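Local coordinates for protein putative transcription regulator (Lactobacillus plantarum, PDB 3K69) that probably regulates transcription by binding DNA as a dimer through a winged helix-turn-helix domain of the Rrf2 type, at residues F11-H16 with Q36-N41; S17-D22 with L72-M77; H55-G60 with G80-L85; I91-F96 with T119-F124. All blocks are in the same frame, centred on the assembly; numbering follows the deposited sequence.

How the contacts relate
Contacts 1 and 2 are buried and share helix 9-22: in contact 1 its first half packs on the end of helix 31-38, and in contact 2 its second half packs on the loop before helix 79-86. Contacts 3 and 4 lie at the surface, one tying helix 79-86 to the turn before strand 59-61, the other a loop to helix 111-136. Contacts 1 to 3 touch one another as one compact body, whereas contact 4 stands apart, its centre about 27 Å from that of contact 3. Aliphatic packing dominates contact 2, a methyl over a histidine ring marks contacts 1 and 3, and contact 4 adds aromatics and a water bridge.

Contact 1: F11-H16 with Q36-N41; sequences FSVAVH and QSLHLN
His16 and Leu38 bring their CA atoms to 6.9 Å of each other where helix 9-22 passes the last turn of helix 31-38, the first helix of the helix-turn-helix motif. At this end the chain stops spiralling in a Schellman motif: His39 takes a positive phi of 56°, and the chain leads on into the turn before helix 46-54. Leu38, just ahead of that break, makes the largest single contribution to the contact. Its CD1 methyl lies over one face of the His16 imidazole, a CH-pi contact of 3.5 Å from CD1 to the ring centroid, shifted toward the CG-CD2 side of the ring. Its CD2 methyl turns to Val13, meeting CG1 at 3.6 Å. The other branch of Val13 has a different partner, since CG2 approaches CD1 of Leu40 at 3.7 Å; a single valine thus spans the residues before and after His39. Ile45, in the turn, touches Val13, Leu38 and Leu40 and completes this apolar cluster. The polar part of the contact is slight. With CG of His16 anti to its backbone N (chi1 -163°), the ring swings across to Ser37, but the bond there is weak and bent. A hydrogen bond of His16 ND1 with Thr98 of the second subunit grips the imidazole on its other nitrogen, which ties this packing to the dimer interface. NE2 of His16 stands 3.2 Å from OG of Ser37, with an angle of 123° at the hydrogen.

Contact 2: S17-D22 with L72-M77; sequences SILYLD and LALADM
Leu74 projects from a short 3-10 turn toward helix 9-22 and fills a shallow hollow bounded by Ile18, Leu19 and Asp22, residues spaced so that they line one flank of the helix. Its two methyls split between the walls. CD2 of Leu74 presses on CG2 of Ile18 at 3.6 Å, and CD1 of Leu74 reaches CD2 of Leu19 at 4.1 Å, the two leucines crossing at about a right angle. The lip formed by Asp22 closes the hollow, with OD1 of Asp22 lying 4.0 Å from CG of Leu74. In return a bump on the helix enters the loop: with Ile18 CG2 anti to the backbone N, this methyl drops into the notch between CD2 of Leu74 and the selenium of Met77, a selenomethionine whose extended chain brings SE to 3.8 Å from CG2. The loop 72-77, leading from the wing strand 67-69 to helix 79-86, is thereby packed against helix 9-22 of the winged-helix domain, and Met140 and Gln144 of helix 140-148 also touch Leu74. No hydrogen bond crosses the contact. The carboxylate of Asp22 finds its partners in Arg25, by a salt bridge, and Gln144, so shape and van der Waals packing, largely between apolar groups, join the two segments rather than directed bonds.

Contact 3: H55-G60 with G80-L85; sequences HGYLTG and GDLYDL. With DMS (dimethyl sulfoxide), chain C.
In the winged helix-turn-helix domain, His55 and Tyr57 lie in the turn between helix 46-54 and the wing strand 59-61, and both close on Leu85 of helix 79-86. The isobutyl group divides its methyls between the two rings. CD1 of Leu85 sits squarely over the centre of the His55 imidazole, 3.7 Å from the centroid and 10° off the ring normal. CD2 of Leu85 touches CE1 of Tyr57 at 3.5 Å, arriving obliquely. Leu85 stretches out to both because its CG lies anti to the backbone N (chi1 -179°). His55 is steadied by the helix it follows, where ND1 is hydrogen-bonded with the carbonyl O of Val51.

One turn earlier on helix 79-86, CD1 of Leu82 packs 4.0 Å from CZ of Tyr57, again oblique to the ring. The phenol oxygen of Tyr57 only brushes the helix backbone, at 3.8 Å from N of Leu82, and no hydrogen bond forms across the contact. Behind Leu82 stand Phe11, Val15 and Ile18 of helix 9-22, so the surface contact leads directly into the buried core. On another side of helix 79-86, Tyr83 stacks with Tyr135, and its OH lies improbably close to the oxygen of a dimethyl sulfoxide, probably from the crystallisation liquor, which leaves that bond doubtful in detail.

Gly56 makes the reversal possible with a positive phi of 91°: it is the C-prime residue of a Schellman motif, with Tyr57 N bonded to Leu52 O and Gly56 N to His53 O, the helix ending from which a winged-helix chain here turns into its wing.

Contact 4: I91-F96 with T119-F124; sequences ISYARF and TLTDLF
The loop between helices 79-86 and 111-136 settles on the long helix through Tyr93, whose ring lies against the side chain of Phe124. The CB of Phe124 points into the middle of the tyrosine face, 3.6 Å from the centroid and 6° off the normal, so that a methylene covers the centre of that face, while the phenyl ring touches near CG. The two aromatic planes are inclined at 48°, oblique to each other, with CD2 of Phe124 3.8 Å from CG of Tyr93. With its CG anti to the carbonyl carbon (chi1 -67°), the Phe124 ring leads on past the tyrosine toward Phe96. Helix 111-136 is the long helix that lies against the second subunit, a dimerisation element as in Rrf2-type regulators: Thr119 is hydrogen-bonded with Asp146 of the second subunit, and Phe124 packs on Tyr135 of that subunit. On the loop side, an ST turn shapes the approach, with Ser92 OG accepting from the backbone N of Ala94 at 3.2 Å. A 3-10 segment follows, and the carbonyl O of Phe96 meets the edge of the Phe124 ring near its plane, 4.0 Å from CE2. Polar contact across the gap runs through a water, which accepts from the backbone N of Tyr93 at 2.9 Å and donates to OG1 of Thr121 at 2.8 Å. That same OG1 is hydrogen-bonded to the carbonyl O of Ser117 one turn back along the helix.

Contact 1: F11-H16 with Q36-N41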
loop_
_atom_site.group_PDB
_atom_site.type_symbol
_atom_site.label_atom_id
_atom_site.label_comp_id
_atom_site.label_asym_id
_atom_site.label_seq_id
_atom_site.Cartn_x
_atom_site.Cartn_y
_atom_site.Cartn_z
ATOM N N PHE A 11 -4.212 -12.174 0.298
ATOM C CA PHE A 11 -5.218 -11.841 -0.694
ATOM C C PHE A 11 -5.136 -12.810 -1.893
ATOM O O PHE A 11 -6.150 -13.410 -2.309
ATOM C CB PHE A 11 -5.087 -10.390 -1.162
ATOM C CG PHE A 11 -6.111 -9.991 -2.244
ATOM C CD1 PHE A 11 -7.458 -9.889 -1.933
ATOM C CD2 PHE A 11 -5.714 -9.679 -3.516
ATOM C CE1 PHE A 11 -8.385 -9.536 -2.895
ATOM C CE2 PHE A 11 -6.634 -9.279 -4.471
ATOM C CZ PHE A 11 -7.978 -9.218 -4.150
ATOM N N SER A 12 -3.941 -12.964 -2.446
ATOM C CA SER A 12 -3.737 -13.907 -3.557
ATOM C C SER A 12 -4.075 -15.340 -3.186
ATOM O O SER A 12 -4.656 -16.062 -3.971
ATOM C CB SER A 12 -2.296 -13.823 -4.071
ATOM O OG SER A 12 -2.066 -14.705 -5.183
ATOM N N VAL A 13 -3.711 -15.767 -1.983
ATOM C CA VAL A 13 -4.075 -17.106 -1.509
ATOM C C VAL A 13 -5.591 -17.286 -1.557
ATOM O O VAL A 13 -6.055 -18.315 -2.012
ATOM C CB VAL A 13 -3.537 -17.391 -0.107
ATOM C CG1 VAL A 13 -4.097 -18.739 0.440
ATOM C CG2 VAL A 13 -2.016 -17.408 -0.155
ATOM N N ALA A 14 -6.348 -16.269 -1.117
ATOM C CA ALA A 14 -7.805 -16.333 -1.141
ATOM C C ALA A 14 -8.370 -16.310 -2.560
ATOM O O ALA A 14 -9.188 -17.128 -2.886
ATOM C CB ALA A 14 -8.410 -15.256 -0.325
ATOM N N VAL A 15 -7.910 -15.390 -3.386
ATOM C CA VAL A 15 -8.301 -15.347 -4.763
ATOM C C VAL A 15 -8.040 -16.655 -5.478
ATOM O O VAL A 15 -8.943 -17.224 -6.100
ATOM C CB VAL A 15 -7.598 -14.177 -5.519
ATOM C CG1 VAL A 15 -7.862 -14.261 -6.979
ATOM C CG2 VAL A 15 -8.043 -12.776 -4.978
ATOM N N HIS A 16 -6.807 -17.124 -5.393
ATOM C CA HIS A 16 -6.397 -18.358 -6.054
ATOM C C HIS A 16 -7.223 -19.578 -5.536
ATOM O O HIS A 16 -7.687 -20.424 -6.329
ATOM C CB HIS A 16 -4.896 -18.544 -5.856
ATOM C CG HIS A 16 -4.276 -19.522 -6.781
ATOM N ND1 HIS A 16 -2.957 -19.433 -7.180
ATOM C CD2 HIS A 16 -4.789 -20.620 -7.394
ATOM C CE1 HIS A 16 -2.686 -20.444 -7.991
ATOM N NE2 HIS A 16 -3.785 -21.170 -8.146
ATOM N N GLN A 36 -0.834 -27.670 -3.140
ATOM C CA GLN A 36 -0.220 -28.044 -4.436
ATOM C C GLN A 36 -0.450 -26.973 -5.526
ATOM O O GLN A 36 0.504 -26.508 -6.141
ATOM C CB GLN A 36 -0.756 -29.381 -4.945
ATOM C CG GLN A 36 -0.331 -30.620 -4.152
ATOM C CD GLN A 36 -1.069 -31.903 -4.602
ATOM O OE1 GLN A 36 -2.284 -31.893 -4.908
ATOM N NE2 GLN A 36 -0.332 -33.004 -4.653
ATOM N N SER A 37 -1.704 -26.574 -5.756
ATOM C CA SER A 37 -2.024 -25.549 -6.767
ATOM C C SER A 37 -1.429 -24.158 -6.450
ATOM O O SER A 37 -0.940 -23.476 -7.340
ATOM C CB SER A 37 -3.551 -25.437 -6.971
ATOM O OG SER A 37 -3.919 -24.318 -7.782
ATOM N N LEU A 38 -1.454 -23.747 -5.185
ATOM C CA LEU A 38 -0.949 -22.429 -4.830
ATOM C C LEU A 38 0.583 -22.367 -4.743
ATOM O O LEU A 38 1.153 -21.272 -4.631
ATOM C CB LEU A 38 -1.597 -21.933 -3.536
ATOM C CG LEU A 38 -2.946 -21.243 -3.778
ATOM C CD1 LEU A 38 -3.950 -22.149 -4.533
ATOM C CD2 LEU A 38 -3.489 -20.821 -2.439
ATOM N N HIS A 39 1.223 -23.533 -4.813
ATOM C CA HIS A 39 2.658 -23.691 -4.592
ATOM C C HIS A 39 3.103 -23.158 -3.246
ATOM O O HIS A 39 4.034 -22.368 -3.152
ATOM C CB HIS A 39 3.465 -23.116 -5.756
ATOM C CG HIS A 39 3.487 -24.018 -6.949
ATOM N ND1 HIS A 39 3.024 -23.630 -8.188
ATOM C CD2 HIS A 39 3.871 -25.311 -7.075
ATOM C CE1 HIS A 39 3.141 -24.638 -9.034
ATOM N NE2 HIS A 39 3.652 -25.671 -8.383
ATOM N N LEU A 40 2.405 -23.628 -2.211
ATOM C CA LEU A 40 2.655 -23.282 -0.825
ATOM C C LEU A 40 2.535 -24.529 0.051
ATOM O O LEU A 40 1.923 -25.530 -0.328
ATOM C CB LEU A 40 1.665 -22.209 -0.357
ATOM C CG LEU A 40 1.853 -20.796 -0.932
ATOM C CD1 LEU A 40 0.760 -19.832 -0.505
ATOM C CD2 LEU A 40 3.216 -20.204 -0.540
ATOM N N ASN A 41 3.180 -24.461 1.213
ATOM C CA ASN A 41 2.999 -25.386 2.313
ATOM C C ASN A 41 1.569 -25.206 2.781
ATOM O O ASN A 41 1.109 -24.055 2.867
ATOM C CB ASN A 41 3.948 -24.973 3.449
ATOM C CG ASN A 41 4.219 -26.084 4.440
ATOM O OD1 ASN A 41 3.297 -26.690 5.015
ATOM N ND2 ASN A 41 5.509 -26.339 4.678
#

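Contact 2: S17-D22 with L72-M77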
loop_
_atom_site.group_PDB
_atom_site.type_symbol
_atom_site.label_atom_id
_atom_site.label_comp_id
_atom_site.label_asym_id
_atom_site.label_seq_id
_atom_site.Cartn_x
_atom_site.Cartn_y
_atom_site.Cartn_z
ATOM N N SER A 17 -7.462 -19.636 -4.219
ATOM C CA SER A 17 -8.223 -20.737 -3.643
ATOM C C SER A 17 -9.684 -20.733 -4.113
ATOM O O SER A 17 -10.233 -21.782 -4.501
ATOM C CB SER A 17 -8.130 -20.716 -2.102
ATOM O OG SER A 17 -6.800 -20.962 -1.661
ATOM N N ILE A 18 -10.321 -19.563 -4.082
ATOM C CA ILE A 18 -11.679 -19.427 -4.628
ATOM C C ILE A 18 -11.743 -19.836 -6.101
ATOM O O ILE A 18 -12.657 -20.545 -6.506
ATOM C CB ILE A 18 -12.257 -18.013 -4.426
ATOM C CG1 ILE A 18 -12.347 -17.723 -2.913
ATOM C CG2 ILE A 18 -13.647 -17.923 -5.091
ATOM C CD1 ILE A 18 -12.532 -16.236 -2.534
ATOM N N LEU A 19 -10.790 -19.390 -6.907
ATOM C CA LEU A 19 -10.794 -19.785 -8.315
ATOM C C LEU A 19 -10.624 -21.305 -8.476
ATOM O O LEU A 19 -11.284 -21.931 -9.300
ATOM C CB LEU A 19 -9.742 -19.031 -9.110
ATOM C CG LEU A 19 -9.940 -17.525 -9.273
ATOM C CD1 LEU A 19 -8.599 -16.936 -9.669
ATOM C CD2 LEU A 19 -11.017 -17.216 -10.256
ATOM N N TYR A 20 -9.782 -21.903 -7.653
ATOM C CA TYR A 20 -9.536 -23.327 -7.736
ATOM C C TYR A 20 -10.805 -24.095 -7.380
ATOM O O TYR A 20 -11.228 -25.013 -8.122
ATOM C CB TYR A 20 -8.389 -23.755 -6.836
ATOM C CG TYR A 20 -8.005 -25.203 -7.036
ATOM C CD1 TYR A 20 -7.051 -25.554 -8.000
ATOM C CD2 TYR A 20 -8.615 -26.229 -6.300
ATOM C CE1 TYR A 20 -6.679 -26.891 -8.215
ATOM C CE2 TYR A 20 -8.253 -27.591 -6.518
ATOM C CZ TYR A 20 -7.271 -27.902 -7.462
ATOM O OH TYR A 20 -6.904 -29.215 -7.711
ATOM N N LEU A 21 -11.431 -23.689 -6.274
ATOM C CA LEU A 21 -12.682 -24.315 -5.844
ATOM C C LEU A 21 -13.839 -24.132 -6.870
ATOM O O LEU A 21 -14.647 -25.034 -7.051
ATOM C CB LEU A 21 -13.064 -23.844 -4.443
ATOM C CG LEU A 21 -12.071 -24.264 -3.333
ATOM C CD1 LEU A 21 -12.353 -23.600 -2.023
ATOM C CD2 LEU A 21 -11.945 -25.786 -3.161
ATOM N N ASP A 22 -13.881 -22.988 -7.542
ATOM C CA ASP A 22 -14.851 -22.720 -8.607
ATOM C C ASP A 22 -14.654 -23.719 -9.765
ATOM O O ASP A 22 -15.609 -24.019 -10.443
ATOM C CB ASP A 22 -14.683 -21.276 -9.128
ATOM C CG ASP A 22 -15.602 -20.943 -10.291
ATOM O OD1 ASP A 22 -16.817 -20.780 -10.044
ATOM O OD2 ASP A 22 -15.109 -20.827 -11.434
ATOM N N LEU A 72 -21.187 -20.961 -3.807
ATOM C CA LEU A 72 -21.727 -19.623 -4.040
ATOM C C LEU A 72 -21.122 -19.046 -5.338
ATOM O O LEU A 72 -20.176 -19.621 -5.907
ATOM C CB LEU A 72 -21.481 -18.722 -2.826
ATOM C CG LEU A 72 -22.128 -19.199 -1.503
ATOM C CD1 LEU A 72 -21.487 -18.447 -0.342
ATOM C CD2 LEU A 72 -23.647 -18.984 -1.488
ATOM N N ALA A 73 -21.698 -17.933 -5.804
ATOM C CA ALA A 73 -21.328 -17.320 -7.075
ATOM C C ALA A 73 -20.219 -16.315 -6.872
ATOM O O ALA A 73 -20.313 -15.464 -5.974
ATOM C CB ALA A 73 -22.540 -16.598 -7.690
ATOM N N LEU A 74 -19.210 -16.354 -7.742
ATOM C CA LEU A 74 -18.156 -15.330 -7.810
ATOM C C LEU A 74 -18.727 -13.921 -8.001
ATOM O O LEU A 74 -18.181 -12.957 -7.486
ATOM C CB LEU A 74 -17.190 -15.607 -8.964
ATOM C CG LEU A 74 -16.371 -16.912 -9.039
ATOM C CD1 LEU A 74 -15.072 -16.709 -9.871
ATOM C CD2 LEU A 74 -16.035 -17.501 -7.700
ATOM N N ALA A 75 -19.845 -13.804 -8.724
ATOM C CA ALA A 75 -20.468 -12.497 -8.947
ATOM C C ALA A 75 -20.945 -11.874 -7.629
ATOM O O ALA A 75 -21.033 -10.676 -7.525
ATOM C CB ALA A 75 -21.602 -12.569 -10.002
ATOM N N ASP A 76 -21.168 -12.687 -6.604
ATOM C CA ASP A 76 -21.638 -12.172 -5.303
ATOM C C ASP A 76 -20.544 -11.893 -4.278
ATOM O O ASP A 76 -20.837 -11.554 -3.133
ATOM C CB ASP A 76 -22.689 -13.136 -4.723
ATOM C CG ASP A 76 -23.897 -13.293 -5.661
ATOM O OD1 ASP A 76 -24.404 -12.258 -6.116
ATOM O OD2 ASP A 76 -24.343 -14.420 -5.930
HETATM N N MSE A 77 -19.293 -12.016 -4.706
HETATM C CA MSE A 77 -18.113 -11.754 -3.887
HETATM C C MSE A 77 -17.429 -10.483 -4.340
HETATM O O MSE A 77 -16.680 -10.483 -5.321
HETATM C CB MSE A 77 -17.136 -12.891 -4.009
HETATM C CG MSE A 77 -17.763 -14.195 -3.657
HETATM SE SE MSE A 77 -16.532 -15.689 -3.921
HETATM C CE MSE A 77 -17.805 -17.116 -3.466
#

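Contact 3: H55-G60 with G80-L85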
loop_
_atom_site.group_PDB
_atom_site.type_symbol
_atom_site.label_atom_id
_atom_site.label_comp_id
_atom_site.label_asym_id
_atom_site.label_seq_id
_atom_site.Cartn_x
_atom_site.Cartn_y
_atom_site.Cartn_z
ATOM N N HIS A 55 -16.292 -16.854 7.395
ATOM C CA HIS A 55 -17.035 -15.717 6.869
ATOM C C HIS A 55 -17.979 -16.044 5.705
ATOM O O HIS A 55 -18.493 -15.150 5.072
ATOM C CB HIS A 55 -16.062 -14.613 6.506
ATOM C CG HIS A 55 -15.432 -13.979 7.703
ATOM N ND1 HIS A 55 -14.235 -14.416 8.227
ATOM C CD2 HIS A 55 -15.857 -12.982 8.511
ATOM C CE1 HIS A 55 -13.946 -13.707 9.306
ATOM N NE2 HIS A 55 -14.910 -12.826 9.494
ATOM N N GLY A 56 -18.201 -17.321 5.458
ATOM C CA GLY A 56 -19.261 -17.768 4.569
ATOM C C GLY A 56 -18.897 -17.942 3.106
ATOM O O GLY A 56 -19.779 -18.198 2.318
ATOM N N TYR A 57 -17.612 -17.830 2.749
ATOM C CA TYR A 57 -17.180 -17.974 1.345
ATOM C C TYR A 57 -17.231 -19.408 0.858
ATOM O O TYR A 57 -17.526 -19.651 -0.307
ATOM C CB TYR A 57 -15.757 -17.427 1.090
ATOM C CG TYR A 57 -15.673 -15.921 1.143
ATOM C CD1 TYR A 57 -15.500 -15.247 2.344
ATOM C CD2 TYR A 57 -15.730 -15.172 -0.017
ATOM C CE1 TYR A 57 -15.425 -13.830 2.376
ATOM C CE2 TYR A 57 -15.683 -13.774 0.003
ATOM C CZ TYR A 57 -15.552 -13.108 1.211
ATOM O OH TYR A 57 -15.447 -11.738 1.200
ATOM N N LEU A 58 -16.943 -20.339 1.769
ATOM C CA LEU A 58 -16.647 -21.720 1.464
ATOM C C LEU A 58 -17.330 -22.565 2.519
ATOM O O LEU A 58 -17.441 -22.134 3.661
ATOM C CB LEU A 58 -15.136 -21.976 1.578
ATOM C CG LEU A 58 -14.154 -21.180 0.780
ATOM C CD1 LEU A 58 -12.724 -21.635 1.071
ATOM C CD2 LEU A 58 -14.528 -21.317 -0.696
ATOM N N THR A 59 -17.810 -23.740 2.132
ATOM C CA THR A 59 -18.143 -24.780 3.101
ATOM C C THR A 59 -16.881 -25.594 3.444
ATOM O O THR A 59 -15.921 -25.594 2.699
ATOM C CB THR A 59 -19.236 -25.745 2.599
ATOM O OG1 THR A 59 -18.705 -26.521 1.528
ATOM C CG2 THR A 59 -20.491 -24.976 2.165
ATOM N N GLY A 60 -16.886 -26.270 4.589
ATOM C CA GLY A 60 -15.693 -26.965 5.060
ATOM C C GLY A 60 -15.918 -28.192 5.943
ATOM O O GLY A 60 -15.675 -28.123 7.135
ATOM N N GLY A 80 -13.322 -5.959 -3.062
ATOM C CA GLY A 80 -12.954 -5.120 -1.980
ATOM C C GLY A 80 -13.286 -5.648 -0.625
ATOM O O GLY A 80 -12.490 -5.506 0.281
ATOM N N ASP A 81 -14.465 -6.236 -0.480
ATOM C CA ASP A 81 -14.796 -7.016 0.701
ATOM C C ASP A 81 -13.741 -8.095 0.934
ATOM O O ASP A 81 -13.238 -8.226 2.021
ATOM C CB ASP A 81 -16.179 -7.670 0.568
ATOM C CG ASP A 81 -17.316 -6.674 0.662
ATOM O OD1 ASP A 81 -17.061 -5.542 1.123
ATOM O OD2 ASP A 81 -18.459 -7.033 0.284
ATOM N N LEU A 82 -13.385 -8.838 -0.090
ATOM C CA LEU A 82 -12.351 -9.876 0.059
ATOM C C LEU A 82 -10.984 -9.304 0.479
ATOM O O LEU A 82 -10.335 -9.827 1.409
ATOM C CB LEU A 82 -12.231 -10.678 -1.247
ATOM C CG LEU A 82 -11.280 -11.875 -1.184
ATOM C CD1 LEU A 82 -11.731 -12.841 -0.071
ATOM C CD2 LEU A 82 -11.175 -12.568 -2.616
ATOM N N TYR A 83 -10.572 -8.216 -0.187
ATOM C CA TYR A 83 -9.299 -7.525 0.104
ATOM C C TYR A 83 -9.279 -7.067 1.580
ATOM O O TYR A 83 -8.301 -7.278 2.287
ATOM C CB TYR A 83 -9.060 -6.316 -0.854
ATOM C CG TYR A 83 -7.668 -5.745 -0.710
ATOM C CD1 TYR A 83 -7.369 -4.815 0.299
ATOM C CD2 TYR A 83 -6.632 -6.192 -1.524
ATOM C CE1 TYR A 83 -6.076 -4.350 0.482
ATOM C CE2 TYR A 83 -5.303 -5.716 -1.351
ATOM C CZ TYR A 83 -5.039 -4.805 -0.336
ATOM O OH TYR A 83 -3.753 -4.315 -0.142
ATOM N N ASP A 84 -10.373 -6.439 2.011
ATOM C CA ASP A 84 -10.469 -5.892 3.340
ATOM C C ASP A 84 -10.427 -6.999 4.387
ATOM O O ASP A 84 -9.814 -6.828 5.455
ATOM C CB ASP A 84 -11.714 -5.009 3.510
ATOM C CG ASP A 84 -11.713 -3.759 2.617
ATOM O OD1 ASP A 84 -10.657 -3.324 2.059
ATOM O OD2 ASP A 84 -12.829 -3.219 2.450
ATOM N N LEU A 85 -11.036 -8.150 4.078
ATOM C CA LEU A 85 -10.980 -9.295 4.983
ATOM C C LEU A 85 -9.581 -9.887 5.084
ATOM O O LEU A 85 -9.094 -10.143 6.173
ATOM C CB LEU A 85 -12.007 -10.369 4.576
ATOM C CG LEU A 85 -12.121 -11.659 5.414
ATOM C CD1 LEU A 85 -12.561 -11.372 6.876
ATOM C CD2 LEU A 85 -13.058 -12.641 4.672
HETATM S S DMS C . -1.533 -5.991 -2.493
HETATM O O DMS C . -1.629 -4.903 -1.076
HETATM C C1 DMS C . -0.208 -5.549 -3.631
HETATM C C2 DMS C . -0.891 -7.603 -1.931
#

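Contact 4: I91-F96 with T119-F124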
loop_
_atom_site.group_PDB
_atom_site.type_symbol
_atom_site.label_atom_id
_atom_site.label_comp_id
_atom_site.label_asym_id
_atom_site.label_seq_id
_atom_site.Cartn_x
_atom_site.Cartn_y
_atom_site.Cartn_z
ATOM N N ILE A 91 -4.868 0.769 11.444
ATOM C CA ILE A 91 -5.295 1.942 12.236
ATOM C C ILE A 91 -4.041 2.768 12.631
ATOM O O ILE A 91 -3.962 3.972 12.309
ATOM C CB ILE A 91 -6.160 1.536 13.468
ATOM C CG1 ILE A 91 -7.466 0.869 12.995
ATOM C CG2 ILE A 91 -6.480 2.763 14.391
ATOM C CD1 ILE A 91 -7.419 -0.686 12.987
ATOM N N SER A 92 -3.066 2.120 13.292
ATOM C CA SER A 92 -1.778 2.772 13.587
ATOM C C SER A 92 -0.733 2.740 12.447
ATOM O O SER A 92 -0.282 1.667 11.996
ATOM C CB SER A 92 -1.131 2.174 14.819
ATOM O OG SER A 92 0.115 2.812 15.037
ATOM N N TYR A 93 -0.304 3.928 12.043
ATOM C CA TYR A 93 0.775 4.087 11.055
ATOM C C TYR A 93 2.101 4.468 11.731
ATOM O O TYR A 93 3.037 4.916 11.051
ATOM C CB TYR A 93 0.384 5.135 10.005
ATOM C CG TYR A 93 -0.627 4.660 9.012
ATOM C CD1 TYR A 93 -0.230 3.934 7.889
ATOM C CD2 TYR A 93 -1.989 4.850 9.227
ATOM C CE1 TYR A 93 -1.156 3.466 6.964
ATOM C CE2 TYR A 93 -2.922 4.400 8.308
ATOM C CZ TYR A 93 -2.497 3.688 7.188
ATOM O OH TYR A 93 -3.400 3.205 6.279
ATOM N N ALA A 94 2.207 4.290 13.049
ATOM C CA ALA A 94 3.407 4.698 13.786
ATOM C C ALA A 94 4.747 4.201 13.191
ATOM O O ALA A 94 5.731 4.928 13.203
ATOM C CB ALA A 94 3.329 4.295 15.301
ATOM N N ARG A 95 4.792 2.978 12.689
ATOM C CA ARG A 95 6.034 2.446 12.123
ATOM C C ARG A 95 6.495 3.259 10.901
ATOM O O ARG A 95 7.653 3.186 10.526
ATOM C CB ARG A 95 5.865 0.974 11.687
ATOM C CG ARG A 95 4.762 0.737 10.701
ATOM N N PHE A 96 5.579 3.979 10.258
ATOM C CA PHE A 96 5.904 4.778 9.077
ATOM C C PHE A 96 6.008 6.287 9.332
ATOM O O PHE A 96 6.116 7.060 8.399
ATOM C CB PHE A 96 4.809 4.554 8.062
ATOM C CG PHE A 96 4.649 3.129 7.655
ATOM C CD1 PHE A 96 5.728 2.415 7.170
ATOM C CD2 PHE A 96 3.415 2.509 7.732
ATOM C CE1 PHE A 96 5.581 1.105 6.767
ATOM C CE2 PHE A 96 3.262 1.199 7.324
ATOM C CZ PHE A 96 4.352 0.500 6.838
ATOM N N THR A 119 -1.146 14.509 11.385
ATOM C CA THR A 119 -1.201 14.857 9.958
ATOM C C THR A 119 -0.914 13.702 8.990
ATOM O O THR A 119 -1.668 13.456 8.034
ATOM C CB THR A 119 -0.205 15.993 9.685
ATOM O OG1 THR A 119 -0.731 17.171 10.301
ATOM C CG2 THR A 119 0.025 16.237 8.116
ATOM N N LEU A 120 0.154 12.963 9.248
ATOM C CA LEU A 120 0.483 11.806 8.405
ATOM C C LEU A 120 -0.464 10.666 8.553
ATOM O O LEU A 120 -0.781 9.991 7.567
ATOM C CB LEU A 120 1.930 11.346 8.610
ATOM C CG LEU A 120 2.970 12.303 8.045
ATOM C CD1 LEU A 120 4.340 11.790 8.465
ATOM C CD2 LEU A 120 2.842 12.459 6.488
ATOM N N THR A 121 -0.938 10.443 9.780
ATOM C CA THR A 121 -1.952 9.439 10.015
ATOM C C THR A 121 -3.208 9.746 9.190
ATOM O O THR A 121 -3.747 8.861 8.537
ATOM C CB THR A 121 -2.308 9.265 11.519
ATOM O OG1 THR A 121 -1.143 8.868 12.229
ATOM C CG2 THR A 121 -3.430 8.193 11.726
ATOM N N ASP A 122 -3.666 10.993 9.206
ATOM C CA ASP A 122 -4.837 11.328 8.411
ATOM C C ASP A 122 -4.561 11.157 6.896
ATOM O O ASP A 122 -5.366 10.555 6.179
ATOM C CB ASP A 122 -5.300 12.736 8.692
ATOM C CG ASP A 122 -5.910 12.917 10.081
ATOM O OD1 ASP A 122 -6.135 11.916 10.822
ATOM O OD2 ASP A 122 -6.183 14.099 10.431
ATOM N N LEU A 123 -3.433 11.693 6.446
ATOM C CA LEU A 123 -2.976 11.549 5.081
ATOM C C LEU A 123 -2.983 10.062 4.585
ATOM O O LEU A 123 -3.619 9.734 3.576
ATOM C CB LEU A 123 -1.600 12.177 4.919
ATOM C CG LEU A 123 -1.050 12.240 3.478
ATOM C CD1 LEU A 123 -1.835 13.188 2.575
ATOM C CD2 LEU A 123 0.467 12.522 3.429
ATOM N N PHE A 124 -2.268 9.204 5.306
ATOM C CA PHE A 124 -2.137 7.769 4.992
ATOM C C PHE A 124 -3.483 7.047 5.070
ATOM O O PHE A 124 -3.773 6.177 4.252
ATOM C CB PHE A 124 -1.186 7.095 5.985
ATOM C CG PHE A 124 0.244 7.535 5.898
ATOM C CD1 PHE A 124 0.810 7.985 4.713
ATOM C CD2 PHE A 124 1.057 7.455 7.001
ATOM C CE1 PHE A 124 2.182 8.364 4.663
ATOM C CE2 PHE A 124 2.411 7.839 6.961
ATOM C CZ PHE A 124 2.962 8.280 5.776
HETATM O O HOH W 1 -0.940 6.390 13.469
#